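PDB 3U07: DUF1254 domain-containing protein from Vibrio parahaemolyticus, which is of unknown function but carries a signal sequence and joins a DUF1254 region to a DUF1214 region in a single chain. Local coordinates for residues Ala43-Tyr48 against Leu216-Phe221; Tyr36-Asp41 against Gly301-Gln306; His333-Arg338 against Lys406-Ile411. The protein carries 2 engineered substitutions. All blocks are in the same frame, centred on the assembly; numbering follows the deposited sequence.

Contact 1: residues Ala43-Tyr48 against Leu216-Phe221; sequences AYKFFY and LERVNF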
# COMPACT_ATOMS: atom_id res chain seq x y z
N ALA A 43 2.85 8.86 -8.38
CA ALA A 43 3.74 7.73 -8.13
C ALA A 43 5.16 8.18 -8.49
O ALA A 43 6.12 7.90 -7.76
CB ALA A 43 3.34 6.53 -8.97
N TYR A 44 5.30 8.88 -9.61
CA TYR A 44 6.60 9.38 -10.02
C TYR A 44 7.17 10.34 -8.97
O TYR A 44 8.31 10.18 -8.54
CB TYR A 44 6.53 10.11 -11.36
CG TYR A 44 7.89 10.66 -11.76
CD1 TYR A 44 8.94 9.80 -12.07
CD2 TYR A 44 8.14 12.04 -11.76
CE1 TYR A 44 10.21 10.29 -12.36
CE2 TYR A 44 9.42 12.53 -12.05
CZ TYR A 44 10.45 11.65 -12.35
OH TYR A 44 11.71 12.12 -12.61
N LYS A 45 6.38 11.33 -8.56
CA LYS A 45 6.84 12.29 -7.56
C LYS A 45 7.33 11.57 -6.32
O LYS A 45 8.37 11.92 -5.75
CB LYS A 45 5.71 13.26 -7.17
CG LYS A 45 5.28 14.25 -8.24
CD LYS A 45 4.16 15.15 -7.70
CE LYS A 45 3.55 16.02 -8.78
NZ LYS A 45 2.36 16.77 -8.26
N PHE A 46 6.58 10.56 -5.89
CA PHE A 46 6.97 9.80 -4.71
C PHE A 46 8.30 9.10 -4.95
O PHE A 46 9.16 9.09 -4.09
CB PHE A 46 5.90 8.77 -4.36
CG PHE A 46 6.22 7.98 -3.12
CD1 PHE A 46 5.76 8.39 -1.87
CD2 PHE A 46 7.01 6.84 -3.20
CE1 PHE A 46 6.07 7.67 -0.72
CE2 PHE A 46 7.33 6.11 -2.05
CZ PHE A 46 6.87 6.54 -0.81
N PHE A 47 8.45 8.50 -6.13
CA PHE A 47 9.70 7.81 -6.47
C PHE A 47 10.85 8.82 -6.50
O PHE A 47 11.95 8.53 -6.01
CB PHE A 47 9.57 7.14 -7.84
CG PHE A 47 10.86 6.53 -8.34
CD1 PHE A 47 11.34 5.34 -7.80
CD2 PHE A 47 11.61 7.17 -9.33
CE1 PHE A 47 12.54 4.79 -8.24
CE2 PHE A 47 12.82 6.62 -9.77
CZ PHE A 47 13.29 5.43 -9.22
N TYR A 48 10.60 9.99 -7.06
CA TYR A 48 11.63 11.02 -7.17
C TYR A 48 12.08 11.50 -5.80
O TYR A 48 13.27 11.55 -5.51
CB TYR A 48 11.11 12.23 -7.96
CG TYR A 48 12.20 13.19 -8.37
CD1 TYR A 48 12.87 13.04 -9.59
CD2 TYR A 48 12.60 14.23 -7.52
CE1 TYR A 48 13.90 13.89 -9.95
CE2 TYR A 48 13.65 15.08 -7.88
CZ TYR A 48 14.29 14.91 -9.10
OH TYR A 48 15.32 15.74 -9.45
N LEU A 216 2.58 16.92 -17.73
CA LEU A 216 2.63 16.26 -19.03
C LEU A 216 3.99 15.61 -19.25
O LEU A 216 4.07 14.45 -19.64
CB LEU A 216 2.35 17.25 -20.16
CG LEU A 216 0.89 17.67 -20.39
CD1 LEU A 216 0.85 18.75 -21.46
CD2 LEU A 216 0.05 16.47 -20.81
N GLU A 217 5.08 16.35 -19.00
CA GLU A 217 6.39 15.76 -19.22
C GLU A 217 6.71 14.62 -18.26
O GLU A 217 7.34 13.64 -18.65
CB GLU A 217 7.50 16.82 -19.22
CG GLU A 217 7.57 17.77 -18.04
CD GLU A 217 8.63 18.84 -18.26
OE1 GLU A 217 8.27 20.03 -18.42
OE2 GLU A 217 9.84 18.49 -18.28
N ARG A 218 6.26 14.74 -17.01
CA ARG A 218 6.52 13.68 -16.04
C ARG A 218 5.74 12.41 -16.43
O ARG A 218 6.31 11.32 -16.48
CB ARG A 218 6.13 14.12 -14.62
CG ARG A 218 7.03 15.21 -14.04
CD ARG A 218 6.71 15.48 -12.56
NE ARG A 218 5.33 15.91 -12.36
CZ ARG A 218 4.93 17.18 -12.32
NH1 ARG A 218 5.81 18.17 -12.45
NH2 ARG A 218 3.65 17.46 -12.15
N VAL A 219 4.45 12.56 -16.70
CA VAL A 219 3.63 11.42 -17.09
C VAL A 219 4.13 10.78 -18.39
O VAL A 219 4.23 9.56 -18.48
CB VAL A 219 2.15 11.82 -17.24
CG1 VAL A 219 1.35 10.66 -17.85
CG2 VAL A 219 1.56 12.18 -15.87
N ASN A 220 4.43 11.59 -19.41
CA ASN A 220 4.92 11.05 -20.68
C ASN A 220 6.25 10.34 -20.49
O ASN A 220 6.55 9.35 -21.16
CB ASN A 220 5.06 12.16 -21.73
CG ASN A 220 3.72 12.72 -22.18
OD1 ASN A 220 2.67 12.21 -21.80
ND2 ASN A 220 3.76 13.76 -22.99
N PHE A 221 7.06 10.85 -19.56
CA PHE A 221 8.36 10.24 -19.26
C PHE A 221 8.16 8.84 -18.68
O PHE A 221 8.80 7.87 -19.11
CB PHE A 221 9.11 11.10 -18.24
CG PHE A 221 10.36 10.46 -17.72
CD1 PHE A 221 11.53 10.47 -18.48
CD2 PHE A 221 10.37 9.83 -16.48
CE1 PHE A 221 12.70 9.86 -18.00
CE2 PHE A 221 11.52 9.22 -15.99
CZ PHE A 221 12.69 9.23 -16.75
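Y44 lies at the middle of this contact, its ring touching R218 and F221 with different parts. The methylenes of R218 lie along one ring border, where CD comes in at the edge, near the ring plane, 3.8 Å from Y44 CD2. F221 meets the ring from another quarter in an offset edge-to-face pair, the phenylalanine edge turned toward the tyrosine face; the ring centroids are 5.8 Å apart and the planes inclined by 64°. Y44 is sent out toward both partners because its CG stands opposite the backbone N (chi1 178°). Beside it K45, its chain extended beyond CG, carries CE over one face of the R218 guanidinium, 3.7 Å from R218 NH2.

The second shell probably makes the closeness of two cations tolerable. R218 bends at chi3, and its NE forms a salt bridge with D41, one turn earlier on the helix of Y44, while NH1 bonds S213; K45 NZ pairs with E42. These carboxylates probably offset the charge of both side chains. The phenol of Y44 is likewise satisfied, by the carbonyl of P208.

Taken together, this is a helix-helix packing with a nearly perpendicular crossing, 87° at an axis separation of 10.7 Å: R218 and F221 of helix 215-224 pack against the Y44 ring of helix 26-52, and K45 reaches back over R218.

Contact 2: residues Tyr36-Asp41 against Gly301-Gln306; sequences YGYSID and GTYLGQ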
# COMPACT_ATOMS: atom_id res chain seq x y z
N TYR A 36 -6.50 11.07 -15.29
CA TYR A 36 -5.91 9.78 -15.70
C TYR A 36 -4.42 9.80 -15.34
O TYR A 36 -3.89 8.84 -14.79
CB TYR A 36 -6.05 9.56 -17.21
CG TYR A 36 -4.97 8.67 -17.79
CD1 TYR A 36 -5.04 7.27 -17.67
CD2 TYR A 36 -3.85 9.22 -18.41
CE1 TYR A 36 -4.00 6.46 -18.15
CE2 TYR A 36 -2.81 8.41 -18.89
CZ TYR A 36 -2.89 7.03 -18.75
OH TYR A 36 -1.85 6.25 -19.21
N GLY A 37 -3.77 10.92 -15.63
CA GLY A 37 -2.34 11.04 -15.36
C GLY A 37 -1.95 11.18 -13.91
O GLY A 37 -0.82 10.85 -13.52
N TYR A 38 -2.89 11.65 -13.09
CA TYR A 38 -2.66 11.86 -11.66
C TYR A 38 -1.97 10.71 -10.94
O TYR A 38 -0.96 10.90 -10.27
CB TYR A 38 -3.99 12.16 -10.96
CG TYR A 38 -3.87 12.31 -9.46
CD1 TYR A 38 -3.48 13.52 -8.88
CD2 TYR A 38 -4.15 11.23 -8.61
CE1 TYR A 38 -3.37 13.65 -7.49
CE2 TYR A 38 -4.05 11.36 -7.23
CZ TYR A 38 -3.66 12.57 -6.68
OH TYR A 38 -3.55 12.69 -5.31
N SER A 39 -2.52 9.51 -11.07
CA SER A 39 -1.94 8.35 -10.39
C SER A 39 -0.48 8.12 -10.80
O SER A 39 0.37 7.83 -9.96
CB SER A 39 -2.77 7.09 -10.67
OG SER A 39 -4.09 7.24 -10.16
N ILE A 40 -0.20 8.25 -12.09
CA ILE A 40 1.16 8.07 -12.58
C ILE A 40 2.05 9.22 -12.09
O ILE A 40 3.16 8.99 -11.61
CB ILE A 40 1.20 8.04 -14.12
CG1 ILE A 40 0.44 6.81 -14.63
CG2 ILE A 40 2.64 8.01 -14.61
CD1 ILE A 40 0.03 6.89 -16.09
N ASP A 41 1.55 10.44 -12.18
CA ASP A 41 2.32 11.59 -11.75
C ASP A 41 2.70 11.51 -10.28
O ASP A 41 3.86 11.72 -9.92
CB ASP A 41 1.56 12.89 -12.03
CG ASP A 41 2.45 14.12 -11.95
OD1 ASP A 41 3.60 14.04 -12.44
OD2 ASP A 41 2.02 15.16 -11.41
N GLY A 301 -7.63 6.35 -4.99
CA GLY A 301 -6.84 5.33 -4.33
C GLY A 301 -5.50 5.92 -3.92
O GLY A 301 -5.00 5.65 -2.83
N THR A 302 -4.94 6.75 -4.80
CA THR A 302 -3.67 7.41 -4.53
C THR A 302 -3.87 8.59 -3.58
O THR A 302 -3.07 8.83 -2.67
CB THR A 302 -3.04 7.94 -5.85
OG1 THR A 302 -2.49 6.85 -6.61
CG2 THR A 302 -1.93 8.94 -5.55
N TYR A 303 -4.96 9.32 -3.80
CA TYR A 303 -5.26 10.49 -2.98
C TYR A 303 -5.50 10.14 -1.52
O TYR A 303 -4.97 10.79 -0.62
CB TYR A 303 -6.50 11.20 -3.52
CG TYR A 303 -6.80 12.50 -2.81
CD1 TYR A 303 -6.02 13.63 -3.03
CD2 TYR A 303 -7.85 12.60 -1.91
CE1 TYR A 303 -6.28 14.83 -2.38
CE2 TYR A 303 -8.12 13.79 -1.24
CZ TYR A 303 -7.34 14.90 -1.49
OH TYR A 303 -7.61 16.08 -0.85
N LEU A 304 -6.29 9.11 -1.28
CA LEU A 304 -6.58 8.76 0.08
C LEU A 304 -5.48 7.88 0.72
O LEU A 304 -5.01 8.21 1.81
CB LEU A 304 -7.99 8.12 0.15
CG LEU A 304 -9.11 9.15 -0.20
CD1 LEU A 304 -10.47 8.48 -0.37
CD2 LEU A 304 -9.19 10.21 0.89
N GLY A 305 -4.97 6.87 0.01
CA GLY A 305 -3.94 6.01 0.61
C GLY A 305 -2.92 5.33 -0.30
O GLY A 305 -2.77 4.10 -0.32
N GLN A 306 -2.15 6.16 -0.98
CA GLN A 306 -1.13 5.70 -1.91
C GLN A 306 -0.33 4.49 -1.47
O GLN A 306 0.07 4.38 -0.32
CB GLN A 306 -0.19 6.86 -2.27
CG GLN A 306 0.71 6.58 -3.47
CD GLN A 306 1.68 7.72 -3.73
OE1 GLN A 306 2.27 8.26 -2.80
NE2 GLN A 306 1.87 8.07 -5.00
O HOH W 1 0.09 7.06 -7.27
O HOH W 2 -4.62 5.71 -7.89
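T302 OG1 is gripped by two ordered waters, each 2.7 Å away. The first water spans from T302 OG1 to the backbone of the other helix, donating to S39 O at 2.8 Å, and it accepts a hydrogen bond from Q306 NE2. The second, also bound to T302 OG1, lies 2.8 Å from S39 OG. S39 OG and T302 OG1 themselves stand 3.9 Å apart, so the link between the two hydroxyl side chains is made through solvent. Q306 NE2 has a further, weak bond to the carbonyl of E42, which ties the same amide to the next turn of the N-terminal helix.

Dry packing lies alongside. T302 divides its two branches between the chemistries: with chi1 at -75° the hydroxyl sits beside the backbone N and meets the waters, while the methyl, opposite that N, presses on Y38, CG2 lying 3.6 Å from Y38 CE2. The tyrosine then runs on past the threonine until its OH meets the neighbouring residue at the ring edge, in plane, 3.5 Å from Y303 CD1. A299 of helix 295-305 packs on Y38, and M267 and L270 bring in helix 253-273 against the same aromatic group.

The short helical segments are inclined at 48°, and the nearest CA atoms are those of S39 and T302, 6.2 Å apart. The chemistry implies a composite interface: one strip is apolar and aromatic, the other is wet, with two waters that bond to a carbonyl, an amide N and two hydroxyls and so probably form part of the interface between the helices.

Contact 3: residues His333-Arg338 against Lys406-Ile411; sequences HDYVMR and KPFYAI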
# COMPACT_ATOMS: atom_id res chain seq x y z
N HIS A 333 -11.59 9.57 30.13
CA HIS A 333 -12.40 8.38 30.35
C HIS A 333 -11.62 7.08 30.21
O HIS A 333 -10.46 7.06 29.81
CB HIS A 333 -13.54 8.30 29.33
CG HIS A 333 -14.43 9.51 29.28
ND1 HIS A 333 -15.46 9.71 30.18
CD2 HIS A 333 -14.46 10.56 28.43
CE1 HIS A 333 -16.08 10.84 29.87
NE2 HIS A 333 -15.50 11.37 28.82
N ASP A 334 -12.32 6.01 30.55
CA ASP A 334 -11.83 4.65 30.41
C ASP A 334 -12.81 4.17 29.33
O ASP A 334 -13.95 4.62 29.29
CB ASP A 334 -12.04 3.85 31.69
CG ASP A 334 -10.80 3.82 32.56
OD1 ASP A 334 -9.91 4.68 32.38
OD2 ASP A 334 -10.72 2.94 33.44
N TYR A 335 -12.37 3.29 28.44
CA TYR A 335 -13.28 2.83 27.40
C TYR A 335 -13.33 1.31 27.31
O TYR A 335 -12.45 0.62 27.81
CB TYR A 335 -12.87 3.38 26.04
CG TYR A 335 -12.77 4.89 25.98
CD1 TYR A 335 -11.63 5.56 26.42
CD2 TYR A 335 -13.83 5.65 25.49
CE1 TYR A 335 -11.54 6.95 26.36
CE2 TYR A 335 -13.76 7.04 25.43
CZ TYR A 335 -12.61 7.68 25.87
OH TYR A 335 -12.55 9.06 25.81
N VAL A 336 -14.39 0.81 26.68
CA VAL A 336 -14.53 -0.62 26.49
C VAL A 336 -15.09 -0.89 25.10
O VAL A 336 -15.94 -0.17 24.59
CB VAL A 336 -15.44 -1.26 27.58
CG1 VAL A 336 -16.87 -0.77 27.44
CG2 VAL A 336 -15.37 -2.78 27.47
N MSE A 337 -14.56 -1.95 24.49
CA MSE A 337 -14.93 -2.38 23.15
C MSE A 337 -15.29 -3.86 23.23
O MSE A 337 -14.47 -4.66 23.65
CB MSE A 337 -13.72 -2.21 22.25
CG MSE A 337 -13.97 -1.67 20.87
SE MSE A 337 -12.26 -1.46 19.97
CE MSE A 337 -11.09 -1.26 21.48
N ARG A 338 -16.51 -4.22 22.85
CA ARG A 338 -16.91 -5.62 22.90
C ARG A 338 -17.55 -6.01 21.58
O ARG A 338 -18.53 -5.39 21.15
CB ARG A 338 -17.88 -5.84 24.06
CG ARG A 338 -18.39 -7.26 24.19
CD ARG A 338 -19.31 -7.35 25.40
NE ARG A 338 -20.39 -8.31 25.20
CZ ARG A 338 -20.28 -9.62 25.32
NH1 ARG A 338 -19.11 -10.16 25.65
NH2 ARG A 338 -21.33 -10.40 25.10
N LYS A 406 -4.28 11.60 26.50
CA LYS A 406 -4.52 12.64 25.50
C LYS A 406 -5.45 12.10 24.42
O LYS A 406 -5.82 10.94 24.44
CB LYS A 406 -3.19 13.06 24.87
CG LYS A 406 -2.36 11.91 24.34
CD LYS A 406 -1.28 12.39 23.37
CE LYS A 406 -0.37 11.25 22.93
NZ LYS A 406 0.66 11.70 21.96
N PRO A 407 -5.85 12.96 23.47
CA PRO A 407 -6.73 12.47 22.41
C PRO A 407 -6.01 11.36 21.64
O PRO A 407 -4.82 11.48 21.34
CB PRO A 407 -6.98 13.71 21.57
CG PRO A 407 -6.95 14.81 22.59
CD PRO A 407 -5.74 14.43 23.42
N PHE A 408 -6.73 10.30 21.31
CA PHE A 408 -6.15 9.19 20.58
C PHE A 408 -7.17 8.64 19.59
O PHE A 408 -8.35 8.99 19.64
CB PHE A 408 -5.75 8.07 21.55
CG PHE A 408 -6.91 7.40 22.24
CD1 PHE A 408 -7.53 6.28 21.68
CD2 PHE A 408 -7.40 7.89 23.46
CE1 PHE A 408 -8.60 5.66 22.32
CE2 PHE A 408 -8.48 7.28 24.10
CZ PHE A 408 -9.08 6.16 23.53
N TYR A 409 -6.70 7.80 18.68
CA TYR A 409 -7.60 7.15 17.74
C TYR A 409 -7.16 5.70 17.65
O TYR A 409 -6.03 5.36 17.99
CB TYR A 409 -7.59 7.82 16.36
CG TYR A 409 -6.26 7.88 15.66
CD1 TYR A 409 -5.35 8.91 15.93
CD2 TYR A 409 -5.91 6.94 14.69
CE1 TYR A 409 -4.14 9.01 15.25
CE2 TYR A 409 -4.70 7.02 14.00
CZ TYR A 409 -3.82 8.06 14.29
OH TYR A 409 -2.62 8.16 13.62
N ALA A 410 -8.08 4.84 17.22
CA ALA A 410 -7.78 3.43 17.11
C ALA A 410 -7.91 3.00 15.66
O ALA A 410 -8.85 3.40 14.98
CB ALA A 410 -8.73 2.62 17.99
N ILE A 411 -6.96 2.20 15.20
CA ILE A 411 -6.97 1.68 13.84
C ILE A 411 -7.14 0.16 13.90
O ILE A 411 -6.32 -0.53 14.49
CB ILE A 411 -5.64 1.96 13.10
CG1 ILE A 411 -5.49 3.46 12.82
CG2 ILE A 411 -5.59 1.14 11.81
CD1 ILE A 411 -6.50 4.02 11.84
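This is an aromatic contact between two beta sheets stacked as in a beta sandwich, within the DUF1214 region. Y335 belongs to strand 334-340, an inner strand of one mixed sheet; F408 opens strand 408-417, an inner strand of an antiparallel sheet. No hydrogen bond passes between the two segments, and the link is carried by one pair of rings in the space separating the sheets.

The pair is an offset edge-to-face stack. F408 directs its edge toward the face of Y335, with ring centroids 5.6 Å apart and planes at 80°. Y335 CE1 is 3.8 Å from both F408 CE2 and F408 CZ, and F408 CZ rests 3.9 Å from Y335 CD1. Rather than meeting head-on, the two side chains run in opposing senses and are offset from each other. F408 reaches this place from a first torsion that puts CG between its own N and carbonyl carbon (chi1 67°).

Each ring is backed by its own sheet and by neighbours. Y335 lies against M387 of strand 382-388 and V433 of strand 432-434, and its OH takes a hydrogen bond from the backbone N of D329; F408 packs on I352 of strand 347-354 and on V403. Farther along, the CB bonds of the selenomethionine M337 and of A410 also point toward the opposing strand, without touching it. On the phenylalanine itself, the carbonyl of K406 lies in the ring plane at its edge, K406 O being 3.6 Å from F408 CD2.

How the contacts relate
Contacts 1 and 2 share helix 26-52. Their centres are 11 Å apart and they touch directly through the D41–R218 salt bridge, so this N-terminal helix serves as a common spine to which helix 215-224 and helix 295-305 are both attached. In sequence, the span bridged by contact 1 lies wholly within that of contact 2; contact 3 opens only after both have closed. It lies in the sheets of the DUF1214 region, its centre about 40 Å from that of contact 1 and about 32 Å from that of contact 2. The chain thus combines helices packed on the N-terminal helix, itself lying against a sheet, with a sheet-on-sheet contact in the DUF1214 region.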